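Local coordinates for protein acetyl-CoA acetyltransferase A (Ascaris suum, PDB 6BJA) that probably catalyses the reversible thiolytic cleavage of acetoacetyl-CoA into two molecules of acetyl-CoA, as a coenzyme A-binding member of the thiolase family, at residues 60-64 with 120-125; 70-74 with 86-90. One frame throughout, in Å; residues are numbered along the deposited sequence.

How the contacts relate
Following the chain from the N terminus, strand 57-61 enters contact 1 at its C-terminal end, and the loop after it leads into helix 72-79, whose first turn lies against strand 87-92 in contact 2. Contact 2 closes a short loop between residues 74 and 86. The chain then continues through helix 97-110 to strand 116-124, where contact 1 closes the longer loop, so contact 2 is nested inside contact 1. Strand 57-61 runs between strands 87-92 and 116-124 in one sheet and is common ground: V60 probably hydrogen-bonds to V89, and its side chain packs on A73. The two contacts thus join three neighbouring parallel strands and a covering helix.

Contact 1 of 2, residues 60-64 with 120-125; sequences VGNVL and LGSESM
E123, on strand 116-124, reaches two consecutive backbone amides of the loop after strand 57-61. Its OE1 takes the N-H of V63 at 2.9 Å through the syn lone pair, and OE2 takes that of L64 at 2.8 Å, also on the syn side but 20° out of the carboxylate plane. A bend at chi2 (80°) turns the carboxylate toward this turn of chain. OE1 also accepts from the amide of G358, and a water donates to OE2 while accepting from N of S124. The same water accepts from ND2 of N62 and bonds weakly to the carbonyl of L64. The other hydrogen of N62 ND2 goes to S122 O at 2.9 Å, nearly straight and in the amide plane, continuing the pairing where the strands part. Before that point these neighbouring strands of the N-terminal thiolase domain are parallel: G61 N donates to L120 O at 2.8 Å, and S122 N to G61 O at 3.1 Å. Beside this ladder, CG2 of V60 rests on CG of L120 at 3.8 Å, while the hydroxyl of S122 is bound to the carbonyl of A33. The M125 side chain lies about 6 Å from that of H355, the predicted proton acceptor, and from bound coenzyme A. With both carboxylate oxygens supplied with donors, E123 is probably held as the anion, tying residues 62-64 to strand 116-124.

Contact 2 of 2, residues 70-74 with 86-90; sequences QNIAR and SQCVT
C88, T90 and R74 bury the most surface here, and T90 makes two of the three hydrogen bonds between the strand and the start of helix 72-79. Its hydroxyl donates to OD1 of N71 at 2.7 Å, in the plane of that carbonyl, and accepts the N-H of A73 at 3.0 Å. With chi1 at -52°, OG1 swings away from its own C=O carbon and faces the first helical turn. The methyl CG2 lies 3.8 Å from CG1 of I72, the two side chains meeting roughly perpendicular. N71, at the N-cap position, uses the other end of its amide as well: ND2 points at O of C88, 3.1 Å away and close to the amide plane, though it meets that carbonyl from well above its plane. One planar side chain therefore spans the strand from C88 to T90, and its rotation is fixed by a bond at each end. C88 turns its side chain toward the helix, with CB 4.0 Å from CB of A73 and SG 3.7 Å from CD of R74. The sulfur also sits at the edge of the R74 guanidinium, in its plane. A bend at chi2 (68°) carries R74 along the strand past C88; its NE donates to the carbonyl of G386 of the second subunit and NH2 to that of K84. The interface also reaches the strand, since C88 O accepts from K93 of the second subunit and T90 pairs antiparallel with a strand of that chain. Helix 72-79 packed on strand 87-92 forms the second half of a beta-alpha-beta crossover from strand 57-61, within the N-terminal thiolase domain and at the edge where the sheet runs on into the second subunit.

Contact 1 of 2, residues 60-64 with 120-125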
ATOM      1  N   VAL A  60     -23.002 -15.441  13.979  1.00 15.80           N
ATOM      2  CA  VAL A  60     -22.591 -14.042  14.003  1.00 16.07           C
ATOM      3  C   VAL A  60     -22.706 -13.350  12.669  1.00 15.24           C
ATOM      4  O   VAL A  60     -22.083 -13.761  11.690  1.00 15.61           O
ATOM      5  CB  VAL A  60     -21.130 -13.886  14.450  1.00 14.59           C
ATOM      6  CG1 VAL A  60     -20.778 -12.395  14.556  1.00 16.19           C
ATOM      7  CG2 VAL A  60     -20.887 -14.590  15.777  1.00 15.57           C
ATOM      8  N   GLY A  61     -23.472 -12.265  12.624  1.00 13.60           N
ATOM      9  CA  GLY A  61     -23.483 -11.400  11.463  1.00 13.48           C
ATOM     10  C   GLY A  61     -22.335 -10.410  11.442  1.00 15.39           C
ATOM     11  O   GLY A  61     -22.030  -9.746  12.445  1.00 15.51           O
ATOM     12  N   ASN A  62     -21.687 -10.304  10.287  1.00 15.36           N
ATOM     13  CA  ASN A  62     -20.551  -9.415  10.087  1.00 15.58           C
ATOM     14  C   ASN A  62     -20.366  -9.204   8.605  1.00 15.92           C
ATOM     15  O   ASN A  62     -20.418 -10.158   7.849  1.00 16.69           O
ATOM     16  CB  ASN A  62     -19.270 -10.007  10.699  1.00 15.71           C
ATOM     17  CG  ASN A  62     -18.052  -9.152  10.439  1.00 17.04           C
ATOM     18  OD1 ASN A  62     -17.232  -9.445   9.553  1.00 19.45           O
ATOM     19  ND2 ASN A  62     -17.905  -8.093  11.221  1.00 16.50           N
ATOM     20  N   VAL A  63     -20.188  -7.955   8.195  1.00 15.34           N
ATOM     21  CA  VAL A  63     -20.033  -7.615   6.788  1.00 15.41           C
ATOM     22  C   VAL A  63     -18.563  -7.428   6.393  1.00 16.52           C
ATOM     23  O   VAL A  63     -18.104  -8.022   5.414  1.00 19.15           O
ATOM     24  CB  VAL A  63     -20.832  -6.344   6.455  1.00 15.26           C
ATOM     25  CG1 VAL A  63     -20.699  -6.004   4.963  1.00 16.83           C
ATOM     26  CG2 VAL A  63     -22.288  -6.528   6.864  1.00 15.17           C
ATOM     27  N   LEU A  64     -17.835  -6.586   7.127  1.00 16.47           N
ATOM     28  CA  LEU A  64     -16.482  -6.220   6.747  1.00 15.25           C
ATOM     29  C   LEU A  64     -15.513  -7.111   7.505  1.00 18.05           C
ATOM     30  O   LEU A  64     -14.908  -6.723   8.512  1.00 18.87           O
ATOM     31  CB  LEU A  64     -16.240  -4.733   7.008  1.00 18.70           C
ATOM     32  CG  LEU A  64     -17.246  -3.843   6.270  1.00 17.37           C
ATOM     33  CD1 LEU A  64     -17.248  -2.451   6.825  1.00 25.04           C
ATOM     34  CD2 LEU A  64     -16.963  -3.840   4.769  1.00 22.68           C
ATOM     35  N   LEU A 120     -25.939 -13.161  17.147  1.00 14.09           N
ATOM     36  CA  LEU A 120     -25.467 -11.809  17.344  1.00 14.25           C
ATOM     37  C   LEU A 120     -24.941 -11.179  16.064  1.00 14.66           C
ATOM     38  O   LEU A 120     -24.815 -11.830  15.027  1.00 14.26           O
ATOM     39  CB  LEU A 120     -24.367 -11.808  18.417  1.00 14.73           C
ATOM     40  CG  LEU A 120     -23.094 -12.570  18.086  1.00 14.79           C
ATOM     41  CD1 LEU A 120     -21.880 -11.745  18.402  1.00 16.30           C
ATOM     42  CD2 LEU A 120     -23.077 -13.908  18.798  1.00 16.49           C
ATOM     43  N   GLY A 121     -24.583  -9.909  16.183  1.00 14.85           N
ATOM     44  CA  GLY A 121     -23.909  -9.197  15.123  1.00 17.07           C
ATOM     45  C   GLY A 121     -22.872  -8.295  15.747  1.00 15.48           C
ATOM     46  O   GLY A 121     -23.050  -7.811  16.865  1.00 14.88           O
ATOM     47  N   SER A 122     -21.789  -8.079  15.010  1.00 14.21           N
ATOM     48  CA  SER A 122     -20.705  -7.215  15.437  1.00 14.42           C
ATOM     49  C   SER A 122     -20.047  -6.584  14.238  1.00 17.61           C
ATOM     50  O   SER A 122     -19.783  -7.253  13.239  1.00 18.04           O
ATOM     51  CB  SER A 122     -19.646  -7.980  16.221  1.00 15.83           C
ATOM     52  OG  SER A 122     -18.716  -7.063  16.795  1.00 17.22           O
ATOM     53  N   GLU A 123     -19.764  -5.294  14.336  1.00 15.26           N
ATOM     54  CA  GLU A 123     -19.103  -4.609  13.249  1.00 15.05           C
ATOM     55  C   GLU A 123     -18.200  -3.535  13.793  1.00 14.94           C
ATOM     56  O   GLU A 123     -18.617  -2.725  14.630  1.00 16.81           O
ATOM     57  CB  GLU A 123     -20.123  -3.999  12.282  1.00 15.88           C
ATOM     58  CG  GLU A 123     -19.528  -3.670  10.921  1.00 15.82           C
ATOM     59  CD  GLU A 123     -19.406  -4.904  10.023  1.00 15.93           C
ATOM     60  OE1 GLU A 123     -20.446  -5.572   9.815  1.00 15.77           O
ATOM     61  OE2 GLU A 123     -18.296  -5.181   9.506  1.00 17.68           O
ATOM     62  N   SER A 124     -16.949  -3.548  13.339  1.00 15.52           N
ATOM     63  CA  SER A 124     -16.014  -2.477  13.636  1.00 14.87           C
ATOM     64  C   SER A 124     -15.649  -1.809  12.327  1.00 16.12           C
ATOM     65  O   SER A 124     -14.674  -2.188  11.665  1.00 16.56           O
ATOM     66  CB  SER A 124     -14.763  -2.994  14.319  1.00 16.53           C
ATOM     67  OG  SER A 124     -13.872  -1.931  14.615  1.00 17.27           O
ATOM     68  N   MET A 125     -16.423  -0.809  11.951  1.00 16.31           N
ATOM     69  CA  MET A 125     -16.158  -0.148  10.698  1.00 16.79           C
ATOM     70  C   MET A 125     -14.888   0.696  10.803  1.00 17.83           C
ATOM     71  O   MET A 125     -14.199   0.927   9.805  1.00 17.29           O
ATOM     72  CB  MET A 125     -17.381   0.655  10.279  1.00 16.43           C
ATOM     73  CG  MET A 125     -18.596  -0.242  10.113  1.00 15.15           C
ATOM     74  SD  MET A 125     -20.152   0.535   9.611  1.00 16.79           S
ATOM     75  CE  MET A 125     -19.911   0.793   7.830  1.00 16.51           C
TER
HETATM   76  O   HOH W   1     -16.281  -5.445  11.323  1.00 16.69           O

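Contact 2 of 2, residues 70-74 with 86-90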
ATOM      1  N   GLN A  70      -9.717 -16.030  10.809  1.00 18.78           N
ATOM      2  CA  GLN A  70     -10.672 -17.077  10.476  1.00 17.11           C
ATOM      3  C   GLN A  70     -11.970 -16.931  11.260  1.00 19.95           C
ATOM      4  O   GLN A  70     -11.931 -16.749  12.466  1.00 20.97           O
ATOM      5  CB  GLN A  70     -10.083 -18.463  10.785  1.00 18.50           C
ATOM      6  CG  GLN A  70      -8.976 -18.885   9.859  1.00 19.44           C
ATOM      7  CD  GLN A  70      -8.478 -20.296  10.138  1.00 18.76           C
ATOM      8  OE1 GLN A  70      -8.684 -20.855  11.221  1.00 20.25           O
ATOM      9  NE2 GLN A  70      -7.827 -20.878   9.154  1.00 18.89           N
ATOM     10  N   ASN A  71     -13.094 -17.055  10.554  1.00 20.14           N
ATOM     11  CA  ASN A  71     -14.434 -17.249  11.137  1.00 17.79           C
ATOM     12  C   ASN A  71     -14.627 -16.604  12.500  1.00 18.57           C
ATOM     13  O   ASN A  71     -14.508 -17.268  13.529  1.00 17.78           O
ATOM     14  CB  ASN A  71     -14.713 -18.761  11.205  1.00 20.37           C
ATOM     15  CG  ASN A  71     -16.110 -19.105  11.703  1.00 18.05           C
ATOM     16  OD1 ASN A  71     -16.999 -18.254  11.823  1.00 18.00           O
ATOM     17  ND2 ASN A  71     -16.309 -20.384  11.995  1.00 17.82           N
ATOM     18  N   ILE A  72     -14.917 -15.311  12.516  1.00 16.64           N
ATOM     19  CA  ILE A  72     -14.900 -14.601  13.799  1.00 15.67           C
ATOM     20  C   ILE A  72     -15.903 -15.193  14.789  1.00 15.67           C
ATOM     21  O   ILE A  72     -15.684 -15.086  15.991  1.00 16.10           O
ATOM     22  CB  ILE A  72     -15.163 -13.086  13.658  1.00 17.10           C
ATOM     23  CG1 ILE A  72     -16.532 -12.794  13.053  1.00 17.37           C
ATOM     24  CG2 ILE A  72     -14.039 -12.424  12.879  1.00 17.76           C
ATOM     25  CD1 ILE A  72     -16.890 -11.356  13.166  1.00 18.97           C
ATOM     26  N   ALA A  73     -16.971 -15.825  14.311  1.00 16.12           N
ATOM     27  CA  ALA A  73     -17.921 -16.492  15.206  1.00 14.71           C
ATOM     28  C   ALA A  73     -17.208 -17.501  16.107  1.00 14.84           C
ATOM     29  O   ALA A  73     -17.522 -17.581  17.290  1.00 15.65           O
ATOM     30  CB  ALA A  73     -19.015 -17.173  14.436  1.00 16.23           C
ATOM     31  N   ARG A  74     -16.232 -18.237  15.571  1.00 14.96           N
ATOM     32  CA  ARG A  74     -15.508 -19.213  16.384  1.00 15.19           C
ATOM     33  C   ARG A  74     -14.575 -18.529  17.403  1.00 16.67           C
ATOM     34  O   ARG A  74     -14.437 -18.980  18.541  1.00 16.59           O
ATOM     35  CB  ARG A  74     -14.724 -20.144  15.480  1.00 16.28           C
ATOM     36  CG  ARG A  74     -13.988 -21.261  16.210  1.00 16.65           C
ATOM     37  CD  ARG A  74     -14.939 -22.262  16.810  1.00 15.90           C
ATOM     38  NE  ARG A  74     -14.220 -23.495  17.202  1.00 16.69           N
ATOM     39  CZ  ARG A  74     -14.774 -24.496  17.877  1.00 19.80           C
ATOM     40  NH1 ARG A  74     -16.059 -24.472  18.206  1.00 18.36           N
ATOM     41  NH2 ARG A  74     -14.036 -25.554  18.202  1.00 19.65           N
ATOM     42  N   SER A  86     -19.284 -26.684  20.398  1.00 18.51           N
ATOM     43  CA  SER A  86     -20.368 -25.897  19.844  1.00 19.17           C
ATOM     44  C   SER A  86     -19.996 -25.375  18.469  1.00 17.55           C
ATOM     45  O   SER A  86     -18.834 -25.088  18.196  1.00 20.96           O
ATOM     46  CB  SER A  86     -20.720 -24.751  20.787  1.00 24.25           C
ATOM     47  OG  SER A  86     -21.174 -25.295  22.012  1.00 21.46           O
ATOM     48  N   GLN A  87     -20.999 -25.256  17.606  1.00 17.38           N
ATOM     49  CA  GLN A  87     -20.808 -24.865  16.222  1.00 18.21           C
ATOM     50  C   GLN A  87     -20.888 -23.360  16.005  1.00 19.38           C
ATOM     51  O   GLN A  87     -21.773 -22.708  16.540  1.00 23.48           O
ATOM     52  CB  GLN A  87     -21.852 -25.541  15.370  1.00 18.25           C
ATOM     53  CG  GLN A  87     -21.512 -26.964  14.955  1.00 21.74           C
ATOM     54  CD  GLN A  87     -21.173 -27.883  16.113  1.00 21.77           C
ATOM     55  OE1 GLN A  87     -22.075 -28.344  16.836  1.00 23.61           O
ATOM     56  NE2 GLN A  87     -19.868 -28.178  16.295  1.00 23.96           N
ATOM     57  N   CYS A  88     -19.983 -22.845  15.184  1.00 15.74           N
ATOM     58  CA  CYS A  88     -19.814 -21.408  14.973  1.00 17.59           C
ATOM     59  C   CYS A  88     -19.765 -21.033  13.506  1.00 17.40           C
ATOM     60  O   CYS A  88     -19.006 -21.619  12.755  1.00 16.96           O
ATOM     61  CB  CYS A  88     -18.534 -20.955  15.631  1.00 15.75           C
ATOM     62  SG  CYS A  88     -18.454 -21.440  17.383  1.00 18.43           S
ATOM     63  N   VAL A  89     -20.571 -20.048  13.095  1.00 15.71           N
ATOM     64  CA  VAL A  89     -20.584 -19.635  11.697  1.00 15.85           C
ATOM     65  C   VAL A  89     -20.766 -18.125  11.604  1.00 16.12           C
ATOM     66  O   VAL A  89     -21.477 -17.519  12.430  1.00 15.06           O
ATOM     67  CB  VAL A  89     -21.685 -20.374  10.922  1.00 14.58           C
ATOM     68  CG1 VAL A  89     -23.087 -20.004  11.419  1.00 16.84           C
ATOM     69  CG2 VAL A  89     -21.578 -20.096   9.423  1.00 17.05           C
ATOM     70  N   THR A  90     -20.104 -17.516  10.628  1.00 15.84           N
ATOM     71  CA  THR A  90     -20.192 -16.081  10.384  1.00 17.03           C
ATOM     72  C   THR A  90     -20.963 -15.888   9.100  1.00 17.16           C
ATOM     73  O   THR A  90     -20.727 -16.582   8.120  1.00 16.74           O
ATOM     74  CB  THR A  90     -18.810 -15.410  10.295  1.00 16.20           C
ATOM     75  OG1 THR A  90     -18.038 -15.759  11.462  1.00 16.60           O
ATOM     76  CG2 THR A  90     -18.927 -13.902  10.288  1.00 17.31           C
TER